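Local structure of putative sensory box/GGDEF family protein (3LID) at residues A[240-245]-A[267-272]; A[126-131]-A[157-162]. The protein probably makes cyclic di-GMP from GTP in response to external signals, this chain being its extracellular sensor domain of PDC fold. All blocks are in the same frame, centred on the assembly; numbering follows the deposited sequence.

Interaction 1: residues A[240-245]-A[267-272]; sequences YSYSGE and LSNEQL
Tyr242 reaches Asn269 with the phenol end of its ring, while Glu245 joins the same asparagine through the backbone. With CG anti to its own nitrogen (chi1 175°), the tyrosine stretches from the strand end towards the start of helix 269-274. The Asn269 amide arrives at the ring edge near the ring plane, the two flat groups being steeply inclined (63°), and its CG is 3.7 Å from Tyr242 OH. The amide is probably turned over in the model, so nothing further is rested on its individual atoms. The main chain folds back over the tyrosine: Gly244 N sits above the ring centre, 3.6 Å from its plane. Further along, Tyr242 CE1 touches Leu272 CD1 at 4.2 Å, a methyl that comes obliquely; helix 9-45 borders this patch through Val12 and Thr15. Asn269 N donates to Glu245 O (3.0 Å) from well above the carbonyl plane, and Ser268 CA adds a CH···O contact to that oxygen at 3.4 Å. Reciprocal bonds link Ser268 and Gln271: Ser268 N gives a nearly straight bond to Gln271 OE1 (3.0 Å), on a lone pair in the carbonyl plane, and Gln271 N gives a weak one to Ser268 OG (3.3 Å). This is a capping box, starting a helix where an antiparallel strand ends, with the neighbouring hairpin turn supplying a carbonyl to the first helical N-H.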
loop_
_atom_site.group_PDB
_atom_site.type_symbol
_atom_site.label_atom_id
_atom_site.label_comp_id
_atom_site.label_asym_id
_atom_site.label_seq_id
_atom_site.Cartn_x
_atom_site.Cartn_y
_atom_site.Cartn_z
ATOM N N TYR A 240 8.853 -21.047 8.082
ATOM C CA TYR A 240 7.901 -20.897 9.135
ATOM C C TYR A 240 8.603 -21.267 10.452
ATOM O O TYR A 240 9.729 -21.823 10.448
ATOM C CB TYR A 240 6.730 -21.801 8.907
ATOM C CG TYR A 240 7.090 -23.298 8.998
ATOM C CD1 TYR A 240 7.027 -23.993 10.220
ATOM C CD2 TYR A 240 7.340 -24.013 7.821
ATOM C CE1 TYR A 240 7.373 -25.421 10.244
ATOM C CE2 TYR A 240 7.619 -25.394 7.831
ATOM C CZ TYR A 240 7.638 -26.068 9.030
ATOM O OH TYR A 240 7.861 -27.459 8.931
ATOM N N SER A 241 7.958 -20.886 11.532
ATOM C CA SER A 241 8.388 -21.247 12.875
ATOM C C SER A 241 7.196 -21.530 13.749
ATOM O O SER A 241 6.161 -20.948 13.595
ATOM C CB SER A 241 9.252 -20.120 13.459
ATOM O OG SER A 241 9.957 -20.602 14.579
ATOM N N TYR A 242 7.327 -22.459 14.711
ATOM C CA TYR A 242 6.212 -22.786 15.570
ATOM C C TYR A 242 6.783 -22.797 16.974
ATOM O O TYR A 242 7.756 -23.569 17.246
ATOM C CB TYR A 242 5.683 -24.189 15.235
ATOM C CG TYR A 242 4.588 -24.650 16.182
ATOM C CD1 TYR A 242 3.390 -23.946 16.283
ATOM C CD2 TYR A 242 4.743 -25.793 16.964
ATOM C CE1 TYR A 242 2.375 -24.359 17.096
ATOM C CE2 TYR A 242 3.710 -26.228 17.825
ATOM C CZ TYR A 242 2.553 -25.510 17.897
ATOM O OH TYR A 242 1.527 -25.870 18.752
ATOM N N SER A 243 6.238 -21.926 17.820
ATOM C CA SER A 243 6.716 -21.637 19.178
ATOM C C SER A 243 6.000 -22.493 20.239
ATOM O O SER A 243 6.188 -22.251 21.403
ATOM C CB SER A 243 6.391 -20.150 19.521
ATOM O OG SER A 243 4.962 -19.976 19.602
ATOM N N GLY A 244 5.121 -23.405 19.858
ATOM C CA GLY A 244 4.313 -24.112 20.859
ATOM C C GLY A 244 2.924 -23.518 21.043
ATOM O O GLY A 244 2.009 -24.178 21.534
ATOM N N GLU A 245 2.753 -22.258 20.648
ATOM C CA GLU A 245 1.477 -21.567 20.813
ATOM C C GLU A 245 0.938 -20.869 19.533
ATOM O O GLU A 245 -0.286 -20.682 19.354
ATOM C CB GLU A 245 1.655 -20.529 21.887
ATOM C CG GLU A 245 1.916 -21.189 23.245
ATOM C CD GLU A 245 1.343 -20.377 24.380
ATOM O OE1 GLU A 245 1.905 -19.285 24.658
ATOM O OE2 GLU A 245 0.330 -20.821 24.990
ATOM N N LEU A 267 -1.168 -18.133 13.024
ATOM C CA LEU A 267 -2.337 -18.862 13.533
ATOM C C LEU A 267 -2.016 -19.416 14.940
ATOM O O LEU A 267 -0.925 -19.991 15.179
ATOM C CB LEU A 267 -2.590 -20.074 12.659
ATOM C CG LEU A 267 -3.027 -19.655 11.255
ATOM C CD1 LEU A 267 -2.635 -20.752 10.284
ATOM C CD2 LEU A 267 -4.513 -19.425 11.333
ATOM N N SER A 268 -2.912 -19.174 15.875
ATOM C CA SER A 268 -2.722 -19.754 17.248
ATOM C C SER A 268 -3.132 -21.231 17.221
ATOM O O SER A 268 -3.748 -21.736 16.233
ATOM C CB SER A 268 -3.655 -19.042 18.202
ATOM O OG SER A 268 -4.983 -19.345 17.786
ATOM N N ASN A 269 -2.792 -21.954 18.288
ATOM C CA ASN A 269 -3.213 -23.358 18.387
ATOM C C ASN A 269 -4.660 -23.525 18.179
ATOM O O ASN A 269 -5.102 -24.497 17.567
ATOM C CB ASN A 269 -2.883 -23.925 19.766
ATOM C CG ASN A 269 -1.405 -24.044 19.976
ATOM O OD1 ASN A 269 -0.911 -23.883 21.102
ATOM N ND2 ASN A 269 -0.673 -24.300 18.897
ATOM N N GLU A 270 -5.431 -22.576 18.674
ATOM C CA GLU A 270 -6.868 -22.746 18.625
ATOM C C GLU A 270 -7.281 -22.725 17.150
ATOM O O GLU A 270 -8.138 -23.522 16.698
ATOM C CB GLU A 270 -7.533 -21.614 19.398
ATOM C CG GLU A 270 -9.016 -21.667 19.361
ATOM C CD GLU A 270 -9.602 -22.365 20.568
ATOM O OE1 GLU A 270 -8.951 -22.318 21.649
ATOM O OE2 GLU A 270 -10.724 -22.930 20.451
ATOM N N GLN A 271 -6.637 -21.844 16.379
ATOM C CA GLN A 271 -7.078 -21.650 15.000
ATOM C C GLN A 271 -6.628 -22.825 14.212
ATOM O O GLN A 271 -7.312 -23.254 13.299
ATOM C CB GLN A 271 -6.548 -20.327 14.412
ATOM C CG GLN A 271 -6.924 -19.089 15.217
ATOM C CD GLN A 271 -6.328 -17.840 14.622
ATOM O OE1 GLN A 271 -5.158 -17.536 14.840
ATOM N NE2 GLN A 271 -7.128 -17.106 13.863
ATOM N N LEU A 272 -5.494 -23.401 14.600
ATOM C CA LEU A 272 -4.969 -24.556 13.902
ATOM C C LEU A 272 -5.837 -25.814 14.093
ATOM O O LEU A 272 -6.037 -26.583 13.137
ATOM C CB LEU A 272 -3.546 -24.826 14.364
ATOM C CG LEU A 272 -2.439 -23.872 13.957
ATOM C CD1 LEU A 272 -1.192 -24.144 14.839
ATOM C CD2 LEU A 272 -2.079 -24.134 12.519
#

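Interaction 2: residues A[126-131]-A[157-162]; sequences DNEQIS and PISVND
A type II turn from Asp126 to Gln129 presents Glu128 N, at a residue of positive phi (76°), to Pro157 O, forming a 2.8 Å hydrogen bond whose donor lies above the carbonyl plane. The Glu128 side chain sets off away from strand 150-160, then doubles back through a bend at chi2 (68°) and grips Ser159 with both carboxylate oxygens. OE1 takes Ser159 N on its syn lone pair (2.8 Å), and OE2 receives Ser159 OG (2.6 Å) on its syn side but 20° out of the carboxylate plane; the two bonds should hold the carboxylate's rotation. Loop 126-130 thus lies along the end of strand 150-160 just before strand 131-140 begins its antiparallel pairing there, in the large antiparallel sheet of a PDC-fold sensor domain. The Pro157 ring packs against the turn, its CG 3.3 Å from Asp126 O and its CD 3.2 Å from Gln129 O. Asn127 lays its amide beside Ser159, with ND2 3.6 Å from Ser159 CB, and divides its polar ends: OD1 accepts from Arg164 NE on the next strand, whereas ND2 donates to two waters. One of these passes a bond to Asp162 OD1 (2.7 Å), the other to Asp162 O, bridging the loop to the tight turn between strands 150-160 and 163-173.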
loop_
_atom_site.group_PDB
_atom_site.type_symbol
_atom_site.label_atom_id
_atom_site.label_comp_id
_atom_site.label_asym_id
_atom_site.label_seq_id
_atom_site.Cartn_x
_atom_site.Cartn_y
_atom_site.Cartn_z
ATOM N N ASP A 126 15.232 13.449 -10.442
ATOM C CA ASP A 126 15.451 14.082 -11.756
ATOM C C ASP A 126 14.137 14.321 -12.468
ATOM O O ASP A 126 13.145 13.700 -12.158
ATOM C CB ASP A 126 16.313 13.186 -12.644
ATOM C CG ASP A 126 17.738 13.060 -12.119
ATOM O OD1 ASP A 126 18.241 13.935 -11.410
ATOM O OD2 ASP A 126 18.354 12.048 -12.426
ATOM N N ASN A 127 14.140 15.198 -13.479
ATOM C CA ASN A 127 12.936 15.351 -14.312
ATOM C C ASN A 127 12.546 14.028 -14.938
ATOM O O ASN A 127 13.400 13.354 -15.477
ATOM C CB ASN A 127 13.129 16.406 -15.441
ATOM C CG ASN A 127 13.314 17.831 -14.907
ATOM O OD1 ASN A 127 12.891 18.142 -13.812
ATOM N ND2 ASN A 127 13.866 18.735 -15.762
ATOM N N GLU A 128 11.274 13.643 -14.798
ATOM C CA GLU A 128 10.628 12.523 -15.433
ATOM C C GLU A 128 11.046 11.218 -14.753
ATOM O O GLU A 128 10.672 10.157 -15.190
ATOM C CB GLU A 128 10.871 12.512 -16.952
ATOM C CG GLU A 128 9.777 13.231 -17.737
ATOM C CD GLU A 128 9.719 14.738 -17.518
ATOM O OE1 GLU A 128 8.615 15.272 -17.377
ATOM O OE2 GLU A 128 10.795 15.349 -17.481
ATOM N N GLN A 129 11.825 11.330 -13.674
ATOM C CA GLN A 129 12.191 10.137 -12.907
ATOM C C GLN A 129 11.045 9.721 -12.012
ATOM O O GLN A 129 10.561 10.532 -11.207
ATOM C CB GLN A 129 13.403 10.450 -12.016
ATOM C CG GLN A 129 13.808 9.210 -11.138
ATOM C CD GLN A 129 14.938 9.473 -10.199
ATOM O OE1 GLN A 129 15.505 10.570 -10.093
ATOM N NE2 GLN A 129 15.281 8.410 -9.439
ATOM N N ILE A 130 10.636 8.455 -12.092
ATOM C CA ILE A 130 9.558 7.975 -11.214
ATOM C C ILE A 130 10.163 7.288 -9.996
ATOM O O ILE A 130 10.999 6.371 -10.161
ATOM C CB ILE A 130 8.696 7.021 -11.974
ATOM C CG1 ILE A 130 8.199 7.700 -13.287
ATOM C CG2 ILE A 130 7.517 6.611 -11.078
ATOM C CD1 ILE A 130 7.274 6.819 -14.142
ATOM N N SER A 131 9.811 7.706 -8.787
ATOM C CA SER A 131 10.280 6.985 -7.649
ATOM C C SER A 131 9.086 6.925 -6.687
ATOM O O SER A 131 7.957 7.112 -7.100
ATOM C CB SER A 131 11.468 7.682 -6.995
ATOM O OG SER A 131 12.067 6.870 -5.923
ATOM N N PRO A 157 8.740 14.127 -10.938
ATOM C CA PRO A 157 8.797 15.568 -11.380
ATOM C C PRO A 157 8.485 15.606 -12.888
ATOM O O PRO A 157 8.889 14.691 -13.649
ATOM C CB PRO A 157 10.244 15.984 -11.140
ATOM C CG PRO A 157 10.769 14.850 -10.141
ATOM C CD PRO A 157 10.059 13.601 -10.546
ATOM N N ILE A 158 7.727 16.637 -13.329
ATOM C CA ILE A 158 7.245 16.705 -14.676
ATOM C C ILE A 158 7.841 18.040 -15.251
ATOM O O ILE A 158 7.746 19.064 -14.610
ATOM C CB ILE A 158 5.698 16.828 -14.768
ATOM C CG1 ILE A 158 5.026 15.569 -14.108
ATOM C CG2 ILE A 158 5.320 16.903 -16.326
ATOM C CD1 ILE A 158 5.501 14.235 -14.731
ATOM N N SER A 159 8.437 17.923 -16.431
ATOM C CA SER A 159 9.071 19.108 -17.057
ATOM C C SER A 159 8.480 19.366 -18.452
ATOM O O SER A 159 7.876 18.484 -19.114
ATOM C CB SER A 159 10.584 18.947 -17.126
ATOM O OG SER A 159 10.952 17.852 -17.972
ATOM N N VAL A 160 8.662 20.604 -18.929
ATOM C CA VAL A 160 8.202 21.019 -20.295
ATOM C C VAL A 160 9.424 21.781 -20.833
ATOM O O VAL A 160 9.885 22.730 -20.150
ATOM C CB VAL A 160 7.007 21.961 -20.249
ATOM C CG1 VAL A 160 6.739 22.566 -21.639
ATOM C CG2 VAL A 160 5.750 21.222 -19.780
ATOM N N ASN A 161 9.958 21.310 -21.965
ATOM C CA ASN A 161 11.198 21.903 -22.526
ATOM C C ASN A 161 12.280 21.912 -21.489
ATOM O O ASN A 161 13.007 22.882 -21.336
ATOM C CB ASN A 161 10.907 23.334 -23.031
ATOM C CG ASN A 161 10.099 23.342 -24.272
ATOM O OD1 ASN A 161 8.986 23.976 -24.376
ATOM N ND2 ASN A 161 10.567 22.613 -25.221
ATOM N N ASP A 162 12.373 20.825 -20.691
ATOM C CA ASP A 162 13.384 20.740 -19.655
ATOM C C ASP A 162 13.255 21.633 -18.449
ATOM O O ASP A 162 14.121 21.629 -17.622
ATOM C CB ASP A 162 14.811 20.804 -20.207
ATOM C CG ASP A 162 15.046 19.729 -21.266
ATOM O OD1 ASP A 162 14.842 18.514 -20.959
ATOM O OD2 ASP A 162 15.354 20.086 -22.439
HETATM O O HOH W 1 14.697 17.566 -18.470
HETATM O O HOH W 2 14.329 21.676 -14.498
#

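Overall arrangement
Interactions 1 and 2 lie on opposite sides of the chain, their centres about 27 and 24 Å from the centre of the chain and about 49 Å from each other, with nearest atoms about 31 Å apart. They do not touch, and along the chain interaction 2 closes before interaction 1 opens. Each belongs to a different antiparallel sheet, and helix 9-45 runs past the sheet of interaction 1. Together they illustrate how strand ends are tied to adjoining elements: a helix start at 267-272, a loop at 126-131. Neither is at a catalytic site; cyclase activity, as inferred for the whole protein, would reside in its GGDEF domain, outside this extracellular piece.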